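Local atomic coordinates of beta-agarase AgaA (Microbulbifer thermotolerans, PDB entry 3WZ1), a protein that cleaves the beta-1,4 linkages of agarose from within the chain, releasing neoagarotetraose as its main product, through a family 16 glycoside hydrolase domain. Residues Ala2-Gly7 and Tyr265-Arg270; His23-Asp28 and Val269-Pro274; Ile92-Pro97 and Pro231-Ile236. One frame throughout, in Å; residues are numbered along the deposited sequence.

Contact 1: residues Ala2-Gly7 and Tyr265-Arg270. With NA (sodium ion), chain B.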
loop_
_atom_site.group_PDB
_atom_site.type_symbol
_atom_site.label_atom_id
_atom_site.label_comp_id
_atom_site.label_asym_id
_atom_site.label_seq_id
_atom_site.Cartn_x
_atom_site.Cartn_y
_atom_site.Cartn_z
ATOM N N ALA A 2 -9.763 -2.152 23.226
ATOM C CA ALA A 2 -9.172 -3.314 22.495
ATOM C C ALA A 2 -8.935 -2.911 21.042
ATOM O O ALA A 2 -9.591 -1.990 20.548
ATOM C CB ALA A 2 -10.090 -4.520 22.574
ATOM N N ALA A 3 -7.990 -3.571 20.377
ATOM C CA ALA A 3 -7.730 -3.337 18.949
ATOM C C ALA A 3 -7.715 -4.654 18.199
ATOM O O ALA A 3 -7.425 -5.724 18.754
ATOM C CB ALA A 3 -6.407 -2.615 18.738
ATOM N N ASP A 4 -8.018 -4.593 16.909
ATOM C CA ASP A 4 -8.045 -5.796 16.099
ATOM C C ASP A 4 -6.720 -6.533 16.036
ATOM O O ASP A 4 -6.708 -7.726 15.820
ATOM C CB ASP A 4 -8.523 -5.494 14.680
ATOM C CG ASP A 4 -10.002 -5.159 14.593
ATOM O OD1 ASP A 4 -10.786 -5.529 15.502
ATOM O OD2 ASP A 4 -10.399 -4.529 13.575
ATOM N N TRP A 5 -5.608 -5.814 16.198
ATOM C CA TRP A 5 -4.251 -6.391 16.156
ATOM C C TRP A 5 -3.733 -6.846 17.529
ATOM O O TRP A 5 -2.570 -7.202 17.657
ATOM C CB TRP A 5 -3.249 -5.382 15.553
ATOM C CG TRP A 5 -3.253 -4.073 16.275
ATOM C CD1 TRP A 5 -2.779 -3.823 17.538
ATOM C CD2 TRP A 5 -3.780 -2.823 15.797
ATOM N NE1 TRP A 5 -3.007 -2.526 17.878
ATOM C CE2 TRP A 5 -3.600 -1.878 16.823
ATOM C CE3 TRP A 5 -4.386 -2.412 14.595
ATOM C CZ2 TRP A 5 -4.019 -0.551 16.697
ATOM C CZ3 TRP A 5 -4.791 -1.093 14.479
ATOM C CH2 TRP A 5 -4.606 -0.188 15.513
ATOM N N ASP A 6 -4.575 -6.803 18.563
ATOM C CA ASP A 6 -4.130 -7.181 19.913
ATOM C C ASP A 6 -3.641 -8.620 19.887
ATOM O O ASP A 6 -4.337 -9.529 19.409
ATOM C CB ASP A 6 -5.255 -7.048 20.951
ATOM C CG ASP A 6 -5.518 -5.595 21.399
ATOM O OD1 ASP A 6 -4.766 -4.635 21.084
ATOM O OD2 ASP A 6 -6.539 -5.398 22.099
ATOM N N GLY A 7 -2.432 -8.818 20.399
ATOM C CA GLY A 7 -1.814 -10.139 20.432
ATOM C C GLY A 7 -1.052 -10.518 19.195
ATOM O O GLY A 7 -0.397 -11.565 19.175
ATOM N N TYR A 265 -10.238 -4.657 0.663
ATOM C CA TYR A 265 -10.607 -4.428 2.068
ATOM C C TYR A 265 -9.395 -4.390 2.959
ATOM O O TYR A 265 -8.503 -5.225 2.817
ATOM C CB TYR A 265 -11.537 -5.534 2.604
ATOM C CG TYR A 265 -12.853 -5.623 1.898
ATOM C CD1 TYR A 265 -13.913 -4.810 2.251
ATOM C CD2 TYR A 265 -13.036 -6.539 0.874
ATOM C CE1 TYR A 265 -15.132 -4.905 1.601
ATOM C CE2 TYR A 265 -14.241 -6.622 0.209
ATOM C CZ TYR A 265 -15.280 -5.816 0.587
ATOM O OH TYR A 265 -16.484 -5.897 -0.103
ATOM N N VAL A 266 -9.383 -3.439 3.881
ATOM C CA VAL A 266 -8.284 -3.303 4.838
ATOM C C VAL A 266 -8.849 -3.412 6.242
ATOM O O VAL A 266 -9.624 -2.573 6.678
ATOM C CB VAL A 266 -7.528 -1.981 4.597
ATOM C CG1 VAL A 266 -6.451 -1.765 5.666
ATOM C CG2 VAL A 266 -6.928 -1.983 3.202
ATOM N N ASP A 267 -8.461 -4.473 6.950
ATOM C CA ASP A 267 -8.861 -4.675 8.346
ATOM C C ASP A 267 -8.173 -3.677 9.268
ATOM O O ASP A 267 -8.782 -3.145 10.208
ATOM C CB ASP A 267 -8.543 -6.118 8.790
ATOM C CG ASP A 267 -9.216 -6.496 10.086
ATOM O OD1 ASP A 267 -10.273 -5.937 10.439
ATOM O OD2 ASP A 267 -8.669 -7.388 10.777
ATOM N N TRP A 268 -6.887 -3.427 9.023
ATOM C CA TRP A 268 -6.135 -2.464 9.834
ATOM C C TRP A 268 -4.909 -1.953 9.113
ATOM O O TRP A 268 -4.349 -2.629 8.243
ATOM C CB TRP A 268 -5.713 -3.048 11.205
ATOM C CG TRP A 268 -4.496 -4.027 11.240
ATOM C CD1 TRP A 268 -3.175 -3.787 10.872
ATOM C CD2 TRP A 268 -4.504 -5.342 11.779
ATOM N NE1 TRP A 268 -2.400 -4.892 11.116
ATOM C CE2 TRP A 268 -3.210 -5.859 11.669
ATOM C CE3 TRP A 268 -5.517 -6.151 12.315
ATOM C CZ2 TRP A 268 -2.893 -7.130 12.088
ATOM C CZ3 TRP A 268 -5.202 -7.382 12.739
ATOM C CH2 TRP A 268 -3.895 -7.884 12.617
ATOM N N VAL A 269 -4.510 -0.750 9.502
ATOM C CA VAL A 269 -3.145 -0.269 9.278
ATOM C C VAL A 269 -2.594 0.106 10.650
ATOM O O VAL A 269 -3.284 0.717 11.457
ATOM C CB VAL A 269 -3.061 0.896 8.274
ATOM C CG1 VAL A 269 -3.521 0.451 6.884
ATOM C CG2 VAL A 269 -3.856 2.123 8.728
ATOM N N ARG A 270 -1.354 -0.297 10.920
ATOM C CA ARG A 270 -0.741 0.025 12.186
ATOM C C ARG A 270 0.722 0.349 11.967
ATOM O O ARG A 270 1.376 -0.146 11.021
ATOM C CB ARG A 270 -0.938 -1.101 13.204
ATOM C CG ARG A 270 -0.201 -2.396 12.922
ATOM C CD ARG A 270 -0.506 -3.461 13.988
ATOM N NE ARG A 270 0.233 -4.688 13.729
ATOM C CZ ARG A 270 0.551 -5.619 14.634
ATOM N NH1 ARG A 270 0.269 -5.443 15.923
ATOM N NH2 ARG A 270 1.175 -6.721 14.227
HETATM NA NA NA B . -10.624 -3.783 11.445
#

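Contact 2: residues His23-Asp28 and Val269-Pro274. With NA (sodium ion), chain B.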
loop_
_atom_site.group_PDB
_atom_site.type_symbol
_atom_site.label_atom_id
_atom_site.label_comp_id
_atom_site.label_asym_id
_atom_site.label_seq_id
_atom_site.Cartn_x
_atom_site.Cartn_y
_atom_site.Cartn_z
ATOM N N HIS A 23 2.065 4.036 17.152
ATOM C CA HIS A 23 1.939 5.379 16.621
ATOM C C HIS A 23 0.450 5.679 16.423
ATOM O O HIS A 23 -0.315 4.813 15.973
ATOM C CB HIS A 23 2.679 5.428 15.284
ATOM C CG HIS A 23 2.705 6.775 14.644
ATOM N ND1 HIS A 23 1.594 7.354 14.077
ATOM C CD2 HIS A 23 3.715 7.654 14.466
ATOM C CE1 HIS A 23 1.913 8.535 13.584
ATOM N NE2 HIS A 23 3.201 8.738 13.796
ATOM N N PRO A 24 0.018 6.900 16.748
ATOM C CA PRO A 24 -1.425 7.178 16.724
ATOM C C PRO A 24 -2.126 7.154 15.357
ATOM O O PRO A 24 -3.354 7.150 15.319
ATOM C CB PRO A 24 -1.523 8.575 17.349
ATOM C CG PRO A 24 -0.174 9.172 17.175
ATOM C CD PRO A 24 0.793 8.032 17.282
ATOM N N LEU A 25 -1.398 7.100 14.250
ATOM C CA LEU A 25 -2.027 6.928 12.944
ATOM C C LEU A 25 -2.679 5.547 12.801
ATOM O O LEU A 25 -3.549 5.335 11.957
ATOM C CB LEU A 25 -1.012 7.155 11.812
ATOM C CG LEU A 25 -1.531 7.021 10.387
ATOM C CD1 LEU A 25 -2.661 7.992 10.073
ATOM C CD2 LEU A 25 -0.388 7.192 9.394
ATOM N N SER A 26 -2.251 4.602 13.633
ATOM C CA SER A 26 -2.776 3.236 13.566
ATOM C C SER A 26 -4.299 3.251 13.704
ATOM O O SER A 26 -4.841 3.966 14.558
ATOM C CB SER A 26 -2.159 2.363 14.649
ATOM O OG SER A 26 -0.732 2.442 14.602
ATOM N N ASP A 27 -4.966 2.487 12.848
ATOM C CA ASP A 27 -6.427 2.527 12.702
ATOM C C ASP A 27 -6.902 1.113 12.366
ATOM O O ASP A 27 -6.455 0.548 11.387
ATOM C CB ASP A 27 -6.844 3.557 11.626
ATOM C CG ASP A 27 -8.315 3.959 11.704
ATOM O OD1 ASP A 27 -9.089 3.273 12.404
ATOM O OD2 ASP A 27 -8.700 4.962 11.040
ATOM N N ASP A 28 -7.804 0.564 13.183
ATOM C CA ASP A 28 -8.437 -0.714 12.875
ATOM C C ASP A 28 -9.867 -0.589 12.337
ATOM O O ASP A 28 -10.565 -1.583 12.183
ATOM C CB ASP A 28 -8.334 -1.707 14.052
ATOM C CG ASP A 28 -9.073 -1.252 15.284
ATOM O OD1 ASP A 28 -9.618 -0.115 15.305
ATOM O OD2 ASP A 28 -9.106 -2.044 16.262
ATOM N N VAL A 269 -4.510 -0.750 9.502
ATOM C CA VAL A 269 -3.145 -0.269 9.278
ATOM C C VAL A 269 -2.594 0.106 10.650
ATOM O O VAL A 269 -3.284 0.717 11.457
ATOM C CB VAL A 269 -3.061 0.896 8.274
ATOM C CG1 VAL A 269 -3.521 0.451 6.884
ATOM C CG2 VAL A 269 -3.856 2.123 8.728
ATOM N N ARG A 270 -1.354 -0.297 10.920
ATOM C CA ARG A 270 -0.741 0.025 12.186
ATOM C C ARG A 270 0.722 0.349 11.967
ATOM O O ARG A 270 1.376 -0.146 11.021
ATOM C CB ARG A 270 -0.938 -1.101 13.204
ATOM C CG ARG A 270 -0.201 -2.396 12.922
ATOM C CD ARG A 270 -0.506 -3.461 13.988
ATOM N NE ARG A 270 0.233 -4.688 13.729
ATOM C CZ ARG A 270 0.551 -5.619 14.634
ATOM N NH1 ARG A 270 0.269 -5.443 15.923
ATOM N NH2 ARG A 270 1.175 -6.721 14.227
ATOM N N PHE A 271 1.233 1.166 12.872
ATOM C CA PHE A 271 2.555 1.724 12.742
ATOM C C PHE A 271 3.183 1.733 14.113
ATOM O O PHE A 271 2.514 2.111 15.080
ATOM C CB PHE A 271 2.464 3.158 12.196
ATOM C CG PHE A 271 1.571 3.297 10.998
ATOM C CD1 PHE A 271 0.225 3.518 11.155
ATOM C CD2 PHE A 271 2.082 3.190 9.716
ATOM C CE1 PHE A 271 -0.613 3.614 10.047
ATOM C CE2 PHE A 271 1.252 3.295 8.612
ATOM C CZ PHE A 271 -0.080 3.508 8.783
ATOM N N TYR A 272 4.454 1.335 14.207
ATOM C CA TYR A 272 5.159 1.348 15.500
ATOM C C TYR A 272 6.510 2.011 15.375
ATOM O O TYR A 272 7.211 1.840 14.367
ATOM C CB TYR A 272 5.369 -0.083 16.041
ATOM C CG TYR A 272 4.101 -0.832 16.398
ATOM C CD1 TYR A 272 3.388 -1.514 15.432
ATOM C CD2 TYR A 272 3.604 -0.852 17.714
ATOM C CE1 TYR A 272 2.225 -2.190 15.740
ATOM C CE2 TYR A 272 2.440 -1.533 18.019
ATOM C CZ TYR A 272 1.759 -2.204 17.029
ATOM O OH TYR A 272 0.587 -2.889 17.352
ATOM N N LYS A 273 6.886 2.711 16.450
ATOM C CA LYS A 273 8.173 3.363 16.565
ATOM C C LYS A 273 8.999 2.641 17.621
ATOM O O LYS A 273 8.473 2.290 18.670
ATOM C CB LYS A 273 7.982 4.806 16.999
ATOM C CG LYS A 273 7.118 5.611 16.054
ATOM C CD LYS A 273 7.828 5.910 14.754
ATOM C CE LYS A 273 8.963 6.909 14.905
ATOM N NZ LYS A 273 9.594 7.226 13.586
ATOM N N PRO A 274 10.284 2.423 17.345
ATOM C CA PRO A 274 11.116 1.778 18.350
ATOM C C PRO A 274 11.585 2.828 19.361
ATOM O O PRO A 274 12.114 3.882 18.971
ATOM C CB PRO A 274 12.259 1.194 17.515
ATOM C CG PRO A 274 12.425 2.161 16.394
ATOM C CD PRO A 274 11.042 2.718 16.112
HETATM NA NA NA B . -10.624 -3.783 11.445
#

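Contact 3: residues Ile92-Pro97 and Pro231-Ile236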
loop_
_atom_site.group_PDB
_atom_site.type_symbol
_atom_site.label_atom_id
_atom_site.label_comp_id
_atom_site.label_asym_id
_atom_site.label_seq_id
_atom_site.Cartn_x
_atom_site.Cartn_y
_atom_site.Cartn_z
ATOM N N ILE A 92 -7.346 6.861 0.125
ATOM C CA ILE A 92 -7.221 7.721 1.299
ATOM C C ILE A 92 -5.737 7.900 1.605
ATOM O O ILE A 92 -4.896 7.038 1.264
ATOM C CB ILE A 92 -8.024 7.187 2.530
ATOM C CG1 ILE A 92 -7.281 6.040 3.251
ATOM C CG2 ILE A 92 -9.447 6.798 2.137
ATOM C CD1 ILE A 92 -7.945 5.677 4.562
ATOM N N THR A 93 -5.411 9.037 2.228
ATOM C CA THR A 93 -4.042 9.409 2.550
ATOM C C THR A 93 -3.993 9.934 3.984
ATOM O O THR A 93 -4.915 10.625 4.441
ATOM C CB THR A 93 -3.528 10.488 1.554
ATOM O OG1 THR A 93 -3.490 9.948 0.227
ATOM C CG2 THR A 93 -2.154 10.969 1.913
ATOM N N SER A 94 -2.921 9.612 4.701
ATOM C CA SER A 94 -2.756 10.146 6.060
ATOM C C SER A 94 -2.574 11.670 6.016
ATOM O O SER A 94 -1.976 12.220 5.098
ATOM C CB SER A 94 -1.583 9.472 6.788
ATOM O OG SER A 94 -0.320 9.755 6.213
ATOM N N LYS A 95 -3.117 12.343 7.021
ATOM C CA LYS A 95 -2.948 13.794 7.115
ATOM C C LYS A 95 -1.522 14.187 7.505
ATOM O O LYS A 95 -1.041 15.262 7.113
ATOM C CB LYS A 95 -3.959 14.382 8.101
ATOM C CG LYS A 95 -5.367 14.339 7.556
ATOM C CD LYS A 95 -6.365 15.070 8.434
ATOM C CE LYS A 95 -7.649 15.401 7.679
ATOM N NZ LYS A 95 -8.599 16.091 8.612
ATOM N N ALA A 96 -0.849 13.308 8.236
ATOM C CA ALA A 96 0.530 13.537 8.658
ATOM C C ALA A 96 1.411 12.398 8.161
ATOM O O ALA A 96 0.924 11.290 8.017
ATOM C CB ALA A 96 0.589 13.602 10.169
ATOM N N PRO A 97 2.698 12.676 7.912
ATOM C CA PRO A 97 3.614 11.667 7.419
ATOM C C PRO A 97 4.375 10.964 8.531
ATOM O O PRO A 97 4.360 11.415 9.694
ATOM C CB PRO A 97 4.581 12.484 6.581
ATOM C CG PRO A 97 4.695 13.770 7.346
ATOM C CD PRO A 97 3.342 14.009 7.957
ATOM N N PRO A 231 10.077 12.460 4.949
ATOM C CA PRO A 231 8.834 11.970 5.548
ATOM C C PRO A 231 7.885 11.464 4.471
ATOM O O PRO A 231 7.841 12.034 3.373
ATOM C CB PRO A 231 8.258 13.201 6.229
ATOM C CG PRO A 231 9.416 14.142 6.399
ATOM C CD PRO A 231 10.292 13.895 5.219
ATOM N N MET A 232 7.157 10.385 4.761
ATOM C CA MET A 232 6.252 9.824 3.761
ATOM C C MET A 232 4.851 9.658 4.316
ATOM O O MET A 232 4.661 9.236 5.461
ATOM C CB MET A 232 6.737 8.462 3.267
ATOM C CG MET A 232 8.090 8.502 2.584
ATOM S SD MET A 232 8.502 6.880 1.925
ATOM C CE MET A 232 10.254 7.115 1.606
ATOM N N TYR A 233 3.869 9.964 3.472
ATOM C CA TYR A 233 2.466 9.833 3.824
ATOM C C TYR A 233 1.995 8.416 3.521
ATOM O O TYR A 233 2.396 7.827 2.507
ATOM C CB TYR A 233 1.612 10.853 3.049
ATOM C CG TYR A 233 1.972 12.263 3.447
ATOM C CD1 TYR A 233 3.038 12.924 2.851
ATOM C CD2 TYR A 233 1.278 12.898 4.466
ATOM C CE1 TYR A 233 3.410 14.183 3.276
ATOM C CE2 TYR A 233 1.646 14.165 4.891
ATOM C CZ TYR A 233 2.705 14.781 4.285
ATOM O OH TYR A 233 3.091 16.046 4.707
ATOM N N ALA A 234 1.153 7.877 4.397
ATOM C CA ALA A 234 0.517 6.589 4.155
ATOM C C ALA A 234 -0.626 6.741 3.172
ATOM O O ALA A 234 -1.463 7.636 3.339
ATOM C CB ALA A 234 0.011 6.026 5.470
ATOM N N ILE A 235 -0.692 5.847 2.184
ATOM C CA ILE A 235 -1.727 5.885 1.168
ATOM C C ILE A 235 -2.295 4.486 1.015
ATOM O O ILE A 235 -1.559 3.496 0.919
ATOM C CB ILE A 235 -1.164 6.380 -0.189
ATOM C CG1 ILE A 235 -0.412 7.717 -0.005
ATOM C CG2 ILE A 235 -2.265 6.497 -1.219
ATOM C CD1 ILE A 235 0.391 8.131 -1.225
ATOM N N ILE A 236 -3.617 4.423 0.986
ATOM C CA ILE A 236 -4.325 3.165 0.746
ATOM C C ILE A 236 -5.190 3.426 -0.465
ATOM O O ILE A 236 -6.045 4.307 -0.434
ATOM C CB ILE A 236 -5.182 2.737 1.937
ATOM C CG1 ILE A 236 -4.339 2.637 3.224
ATOM C CG2 ILE A 236 -5.846 1.392 1.614
ATOM C CD1 ILE A 236 -5.169 2.700 4.491
#

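Contact 1: residues Ala2-Gly7 and Tyr265-Arg270
Trp5 and Trp268 meet edge to face, their planes 86° apart: the six-membered ring of Trp5 turns its rim toward the five-membered ring of Trp268, with centroids separated by 5.5 Å. The same Trp268 indole takes a second contact from the stem of Trp5, whose CB stands 3.7 Å from the centroid of the six-membered ring and almost exactly on its normal. CG of Trp5 lies between its backbone N and carbonyl carbon (chi1 55°), which directs the indole's edge at Trp268, with Trp5 CE3 3.7 Å from Trp268 CB.

The faces of Trp5 are sandwiched. Ala3 CB covers one, while the extended aliphatic chain of Arg270 runs across the other, CB over the six-membered ring and CD 3.6 Å from Trp5 CG. The guanidinium end continues to Glu105, which bridges to NE and also accepts from Trp268 NE1, and to the carbonyl of Val8. An alanine in place of Trp268 would probably open a gap beneath Trp5 CB and deprive Glu105 of one of its donors.

Metal coordination forms the polar part of the contact. Asp4 OD2 binds the sodium ion at 2.3 Å, and Asp267 grips it twice, through its backbone O and through OD1 at 2.4 Å. The shared cation probably offsets the repulsion between Asp4 OD2 and Asp267 OD1, 3.4 Å apart. Arg107 pairs with the other Asp267 oxygen, OD2, and the backbone oxygens of Asp28 and Gly72 complete the protein ligands. The site lies where the strand turns a corner in a classic beta bulge, Asp267 and Trp268 both facing Arg107, and ties the N-terminal segment to the jelly-roll fold of the GH16 catalytic domain.

Contact 2: residues His23-Asp28 and Val269-Pro274
Leu25 lays its CD2 methyl over one face of the Phe271 ring, 4.0 Å from the centroid and displaced toward the rim, while its CG comes within 3.5 Å of Phe271 CE1. The segment 23-28 carries a type I beta turn from His23 to Ser26 and lines the strand 264-276 of the beta jelly roll, pairing with it through a single antiparallel bridge between Asp27 and Val269. Phe119 and Phe121 of strand 116-123 also pack on Phe271, so this pair belongs to the hydrophobic interior.

The backbone bonds flank the turn. His23 N gives to Phe271 O, and the hydrogen-bonded pair of Asp27 and Val269 exchanges two bonds, the one from Asp27 N to Val269 O measuring 2.8 Å. Between them a side chain links turn and strand: Ser26 OG, beside its own backbone N (chi1 -53°), accepts from Phe271 N, 2.9 Å from Ser26 OG, and donates a hydrogen bond to His23 O. That carbonyl is therefore held by both Ser26 N and Ser26 OG. The His23 imidazole is fixed in turn, since Leu25 N donates to His23 ND1 in the ring plane, with N and ND1 3.0 Å apart.

Contact 3: residues Ile92-Pro97 and Pro231-Ile236
Pro97 and Tyr233 have the most surface buried by the contact, and they meet each other. Pro97 CB sits over the centre of the Tyr233 ring, 3.7 Å from the centroid and 8° off the normal, a CH-pi contact, and Pro97 CD approaches Tyr233 CE2 at 3.5 Å. The two side chains run alongside each other in the same direction. The backbone oxygens of Ser94 and Lys95 lie at the ring's edge, so the loop after strand 87-94 follows the outline of the phenol ring. Pro97 also reaches back along the partner chain, its CB meeting Pro231 CB at 3.8 Å.

Ile92 is the third large contributor. It faces Ile236 as a hydrogen-bonded antiparallel pair, each backbone N giving to the other's O, and the side chains lie side by side with CD1 of Ile92 4.1 Å from CD1 of Ile236. Leu74 packs on both, placing the pair in the hydrophobic interior. On the other face of the sheet the neighbouring pair, Thr93 and Ile235, is non-hydrogen-bonded, with Thr93 OG1 beside Ile235 CG1 and its hydroxyl bonded to Gly49 O.

Beyond the Thr93-Ile235 pair, Ser94 makes both a backbone and a side-chain bond. Ser94 N donates to Ala234 O at 2.8 Å, in the carbonyl plane. Ser94 OG, placed between the backbone N and carbonyl carbon (chi1 66°), accepts from Ala234 N at 3.0 Å and donates to Ala96 O, 2.7 Å away. A side chain thus takes the place of a main-chain carbonyl as acceptor. Near the start of strand 232-239 the Met232 side chain comes about 6 Å from that of Glu129, the predicted nucleophile. The chemistry thus changes along the contact: backbone bonds, one apolar isoleucine pair and a mixed Thr93-Ile235 pair on the opposite face hold one end, the Ser94 hydroxyl and the Pro97-Tyr233 CH-pi contact the other.

Contacts 1 and 2 share strand 264-276 and the sodium ion, and join directly where Asp4 N probably bonds to Asp28 OD2, the two atoms 2.8 Å apart. Both are buried, yet contact 1 relies on the metal and on indole packing, whereas contact 2 is stitched by backbone bonds and a serine hydroxyl. Contact 3 pairs two other strands, 87-94 and 232-239, and is partly buried: its isoleucines face the interior while the proline and tyrosine end is more open. The interior joins all three: Val269, common to contacts 1 and 2, packs on Ile236, and Leu25 of contact 2 reaches Ser94 and Ala234 of contact 3.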